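PDB 3W0K: bifunctional endomannanase/endoglucanase from Caldanaerobius polysaccharolyticus, which probably hydrolyses internal beta-1,4 linkages in mannan and cellulose chains. Local coordinates for residues Leu83-Gly88 / Asn94-Asp99; Asp99-Trp102 / Arg106-Asp109. All blocks are in the same frame, centred on the assembly; numbering follows the deposited sequence.

Contact 1 of 2, residues Leu83-Gly88 / Asn94-Asp99; sequences LHRAPG and NDIERD
Arg85 and Glu97 meet through two bent side chains. Arg85 runs out with CG anti to the backbone N (chi1 175°) and folds only at chi3, while Glu97 bends at chi2 (-59°) and slides past it in the opposite direction. NH1 of Arg85 lies 2.8 Å from OE2 of Glu97 in a nearly straight salt bridge. The bond uses the anti lone pair of OE2 and stays in the guanidinium plane, with the two flat groups only 23° apart. CD of Arg85 also rests against the same oxygen, at 3.2 Å from OE2 of Glu97. The methyl CG2 of Ile96 sits over one face of the guanidinium, and NH2 reaches the carbonyl of Arg93.

The other carboxylate oxygen turns to the backbone: the N of Gly88 donates to OE1 of Glu97 at 3.0 Å, from above the carboxylate plane. The hydroxyl of Tyr45 also bonds OE1, so both oxygens of this buried acid are engaged. With an alanine here, the Arg85 guanidinium would probably lose its counter-charge and the Gly88 amide its acceptor. Gly88 comes close to Asp99 as well, its CA 3.3 Å from the Asp99 O in a CA-H...O contact. A water joins the Gly88 O, at 2.8 Å, to ND2 of Asn94.

Tyr54 and the neighbouring Arg98 both bond the carboxylate of Asp99, the latter side-on through NE and NH2. Glu97 and Gly88 thus tie the start of the long loop after strand 78-83 to its later part, in the third beta-alpha loop of the eight-stranded TIM barrel.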
loop_
_atom_site.group_PDB
_atom_site.type_symbol
_atom_site.label_atom_id
_atom_site.label_comp_id
_atom_site.label_asym_id
_atom_site.label_seq_id
_atom_site.Cartn_x
_atom_site.Cartn_y
_atom_site.Cartn_z
ATOM N N LEU A 83 3.505 2.809 7.909
ATOM C CA LEU A 83 3.005 3.988 8.606
ATOM C C LEU A 83 2.238 4.747 7.523
ATOM O O LEU A 83 2.839 5.279 6.584
ATOM C CB LEU A 83 4.134 4.863 9.165
ATOM C CG LEU A 83 4.846 4.391 10.435
ATOM C CD1 LEU A 83 5.766 5.502 10.936
ATOM C CD2 LEU A 83 3.829 4.040 11.512
ATOM N N HIS A 84 0.910 4.691 7.592
ATOM C CA HIS A 84 0.061 5.368 6.615
ATOM C C HIS A 84 -0.008 6.847 6.966
ATOM O O HIS A 84 0.084 7.713 6.088
ATOM C CB HIS A 84 -1.331 4.753 6.586
ATOM C CG HIS A 84 -2.146 5.204 5.419
ATOM N ND1 HIS A 84 -2.999 6.283 5.484
ATOM C CD2 HIS A 84 -2.192 4.763 4.140
ATOM C CE1 HIS A 84 -3.532 6.491 4.293
ATOM N NE2 HIS A 84 -3.059 5.582 3.461
ATOM N N ARG A 85 -0.297 7.116 8.234
ATOM C CA ARG A 85 -0.271 8.476 8.750
ATOM C C ARG A 85 0.939 8.370 9.666
ATOM O O ARG A 85 0.960 7.559 10.600
ATOM C CB ARG A 85 -1.520 8.862 9.551
ATOM C CG ARG A 85 -1.384 10.268 10.169
ATOM C CD ARG A 85 -2.672 10.782 10.796
ATOM N NE ARG A 85 -3.697 11.066 9.793
ATOM C CZ ARG A 85 -3.801 12.199 9.106
ATOM N NH1 ARG A 85 -2.939 13.194 9.295
ATOM N NH2 ARG A 85 -4.774 12.334 8.211
ATOM N N ALA A 86 1.990 9.085 9.291
ATOM C CA ALA A 86 3.244 9.105 10.033
ATOM C C ALA A 86 3.427 10.489 10.632
ATOM O O ALA A 86 2.706 11.418 10.274
ATOM C CB ALA A 86 4.402 8.799 9.077
ATOM N N PRO A 87 4.351 10.635 11.596
ATOM C CA PRO A 87 4.567 11.958 12.189
ATOM C C PRO A 87 4.843 12.987 11.093
ATOM O O PRO A 87 5.832 12.881 10.357
ATOM C CB PRO A 87 5.802 11.735 13.055
ATOM C CG PRO A 87 5.585 10.349 13.561
ATOM C CD PRO A 87 5.113 9.602 12.326
ATOM N N GLY A 88 3.931 13.941 10.950
ATOM C CA GLY A 88 4.090 14.980 9.950
ATOM C C GLY A 88 3.614 14.679 8.540
ATOM O O GLY A 88 3.884 15.468 7.635
ATOM N N ASN A 94 -3.584 15.786 5.118
ATOM C CA ASN A 94 -2.267 16.119 5.648
ATOM C C ASN A 94 -2.361 17.383 6.514
ATOM O O ASN A 94 -1.514 17.615 7.379
ATOM C CB ASN A 94 -1.283 16.335 4.492
ATOM C CG ASN A 94 0.161 16.313 4.938
ATOM O OD1 ASN A 94 0.523 15.621 5.891
ATOM N ND2 ASN A 94 1.003 17.062 4.237
ATOM N N ASP A 95 -3.423 18.165 6.306
ATOM C CA ASP A 95 -3.652 19.405 7.052
ATOM C C ASP A 95 -3.914 19.171 8.541
ATOM O O ASP A 95 -3.818 20.098 9.345
ATOM C CB ASP A 95 -4.821 20.189 6.440
ATOM C CG ASP A 95 -6.135 19.430 6.513
ATOM O OD1 ASP A 95 -6.206 18.307 5.975
ATOM O OD2 ASP A 95 -7.099 19.959 7.104
ATOM N N ILE A 96 -4.284 17.939 8.888
ATOM C CA ILE A 96 -4.556 17.539 10.270
ATOM C C ILE A 96 -3.248 17.436 11.065
ATOM O O ILE A 96 -3.250 17.530 12.295
ATOM C CB ILE A 96 -5.323 16.178 10.302
ATOM C CG1 ILE A 96 -6.764 16.388 9.831
ATOM C CG2 ILE A 96 -5.289 15.543 11.689
ATOM C CD1 ILE A 96 -7.590 15.114 9.801
ATOM N N GLU A 97 -2.134 17.240 10.365
ATOM C CA GLU A 97 -0.837 17.150 11.029
ATOM C C GLU A 97 -0.380 18.525 11.483
ATOM O O GLU A 97 -0.730 19.541 10.877
ATOM C CB GLU A 97 0.221 16.575 10.083
ATOM C CG GLU A 97 0.048 15.099 9.759
ATOM C CD GLU A 97 0.083 14.226 10.999
ATOM O OE1 GLU A 97 1.035 14.348 11.799
ATOM O OE2 GLU A 97 -0.854 13.434 11.190
ATOM N N ARG A 98 0.394 18.554 12.563
ATOM C CA ARG A 98 0.936 19.806 13.081
ATOM C C ARG A 98 2.201 20.142 12.293
ATOM O O ARG A 98 2.391 21.274 11.844
ATOM C CB ARG A 98 1.306 19.653 14.561
ATOM C CG ARG A 98 1.889 20.911 15.194
ATOM C CD ARG A 98 2.499 20.624 16.561
ATOM N NE ARG A 98 3.713 19.816 16.449
ATOM C CZ ARG A 98 4.369 19.285 17.476
ATOM N NH1 ARG A 98 3.933 19.465 18.718
ATOM N NH2 ARG A 98 5.469 18.578 17.259
ATOM N N ASP A 99 3.036 19.127 12.097
ATOM C CA ASP A 99 4.311 19.266 11.405
ATOM C C ASP A 99 4.303 18.767 9.968
ATOM O O ASP A 99 3.338 18.151 9.514
ATOM C CB ASP A 99 5.387 18.479 12.158
ATOM C CG ASP A 99 5.449 18.826 13.629
ATOM O OD1 ASP A 99 5.165 19.987 13.983
ATOM O OD2 ASP A 99 5.798 17.934 14.429
HETATM O O HOH W 1 3.778 16.637 5.045
#

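Contact 2 of 2, residues Asp99-Trp102 / Arg106-Asp109; sequences DNLW and RAQD
Asp99 and Leu101 meet Arg106, Ala107 and Gln108 in the first turn of helix 105-121, where the third beta-alpha loop of the TIM barrel enters its helix. Arg106 opens the segment, its side chain extended from CG to NE. NE lies 2.7 Å from OD1 of Asp99, and NH2 2.8 Å from that same oxygen. Both hydrogen bonds are weak, bent to 131° and 126°, yet form a salt bridge; OD1 also accepts an N-H of Arg98. The guanidinium stands almost perpendicular to the carboxylate, already bonded to Tyr54 through OD2.

One residue on, the methyl of Ala107 points into the loop and touches CB of Asp99 at 3.7 Å. CD1 of Leu101 packs near the Ala107 carbonyl, while Leu154 of helix 148-165 also meets Leu101.

Gln108 extends beyond CG to carry its amide to Leu101, NE2 3.0 Å from the O of Leu101, which lies close to the amide plane. On the loop side an Asx turn, Trp102 N to OD1 of Asn100, shapes the backbone, while ND2 of Asn100 bonds the Tyr144 carbonyl. A water donates to the O of Trp102 at 2.6 Å and accepts from NE2 of Gln108 at 2.9 Å.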
loop_
_atom_site.group_PDB
_atom_site.type_symbol
_atom_site.label_atom_id
_atom_site.label_comp_id
_atom_site.label_asym_id
_atom_site.label_seq_id
_atom_site.Cartn_x
_atom_site.Cartn_y
_atom_site.Cartn_z
ATOM N N ASP A 99 3.036 19.127 12.097
ATOM C CA ASP A 99 4.311 19.266 11.405
ATOM C C ASP A 99 4.303 18.767 9.968
ATOM O O ASP A 99 3.338 18.151 9.514
ATOM C CB ASP A 99 5.387 18.479 12.158
ATOM C CG ASP A 99 5.449 18.826 13.629
ATOM O OD1 ASP A 99 5.165 19.987 13.983
ATOM O OD2 ASP A 99 5.798 17.934 14.429
ATOM N N ASN A 100 5.409 19.034 9.276
ATOM C CA ASN A 100 5.618 18.595 7.902
ATOM C C ASN A 100 6.856 17.703 7.899
ATOM O O ASN A 100 7.987 18.183 8.000
ATOM C CB ASN A 100 5.842 19.780 6.961
ATOM C CG ASN A 100 6.219 19.340 5.556
ATOM O OD1 ASN A 100 6.083 18.166 5.203
ATOM N ND2 ASN A 100 6.721 20.272 4.756
ATOM N N LEU A 101 6.625 16.405 7.752
ATOM C CA LEU A 101 7.687 15.407 7.745
ATOM C C LEU A 101 8.812 15.676 6.752
ATOM O O LEU A 101 9.971 15.376 7.023
ATOM C CB LEU A 101 7.084 14.032 7.440
ATOM C CG LEU A 101 8.046 12.845 7.342
ATOM C CD1 LEU A 101 8.770 12.668 8.674
ATOM C CD2 LEU A 101 7.282 11.575 6.989
ATOM N N TRP A 102 8.477 16.274 5.617
ATOM C CA TRP A 102 9.474 16.505 4.587
ATOM C C TRP A 102 10.502 17.581 4.868
ATOM O O TRP A 102 11.571 17.567 4.270
ATOM C CB TRP A 102 8.784 16.718 3.236
ATOM C CG TRP A 102 7.759 15.656 3.016
ATOM C CD1 TRP A 102 6.405 15.818 2.986
ATOM C CD2 TRP A 102 7.995 14.242 2.957
ATOM N NE1 TRP A 102 5.782 14.596 2.937
ATOM C CE2 TRP A 102 6.732 13.611 2.917
ATOM C CE3 TRP A 102 9.149 13.449 2.946
ATOM C CZ2 TRP A 102 6.591 12.219 2.867
ATOM C CZ3 TRP A 102 9.009 12.065 2.898
ATOM C CH2 TRP A 102 7.739 11.465 2.859
ATOM N N ARG A 106 11.863 18.073 13.861
ATOM C CA ARG A 106 11.114 17.458 14.956
ATOM C C ARG A 106 10.239 16.292 14.489
ATOM O O ARG A 106 10.124 15.278 15.184
ATOM C CB ARG A 106 10.292 18.506 15.722
ATOM C CG ARG A 106 9.222 19.207 14.898
ATOM C CD ARG A 106 8.624 20.390 15.651
ATOM N NE ARG A 106 7.517 20.997 14.915
ATOM C CZ ARG A 106 7.644 21.931 13.971
ATOM N NH1 ARG A 106 8.844 22.395 13.631
ATOM N NH2 ARG A 106 6.560 22.386 13.346
ATOM N N ALA A 107 9.657 16.417 13.297
ATOM C CA ALA A 107 8.812 15.354 12.753
ATOM C C ALA A 107 9.681 14.212 12.248
ATOM O O ALA A 107 9.334 13.040 12.406
ATOM C CB ALA A 107 7.932 15.893 11.632
ATOM N N GLN A 108 10.812 14.564 11.643
ATOM C CA GLN A 108 11.739 13.568 11.129
ATOM C C GLN A 108 12.313 12.762 12.281
ATOM O O GLN A 108 12.442 11.545 12.179
ATOM C CB GLN A 108 12.838 14.239 10.308
ATOM C CG GLN A 108 12.292 14.820 9.011
ATOM C CD GLN A 108 13.251 15.754 8.310
ATOM O OE1 GLN A 108 14.360 16.013 8.789
ATOM N NE2 GLN A 108 12.816 16.294 7.177
ATOM N N ASP A 109 12.618 13.435 13.391
ATOM C CA ASP A 109 13.146 12.742 14.565
ATOM C C ASP A 109 12.091 11.791 15.127
ATOM O O ASP A 109 12.411 10.673 15.535
ATOM C CB ASP A 109 13.576 13.741 15.648
ATOM C CG ASP A 109 14.859 14.479 15.299
ATOM O OD1 ASP A 109 15.551 14.095 14.332
ATOM O OD2 ASP A 109 15.183 15.455 16.012
HETATM O O HOH W 2 14.107 17.546 4.905
#

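Overall arrangement
Contacts 1 and 2 share Asp99, and their centres are about 9 Å apart. Contact 1 folds the loop back towards the end of strand 78-83; contact 2 fastens its later part, 99-102, to helix 105-121. They also meet directly: the N of Leu101 lies 2.9 Å from the O of Gly88, a probable hydrogen bond, and CB of Leu101 packs 3.4 Å from the O of Pro87. At Asp99, NH2 of Arg98 comes 3.9 Å from NE of Arg106, like charges brought close because both bond the one carboxylate, which probably offsets them. NE2 of His84 hydrogen-bonds a Tris molecule, probably from the crystallisation liquor, at the C-terminal barrel end where family 5 enzymes bind substrate.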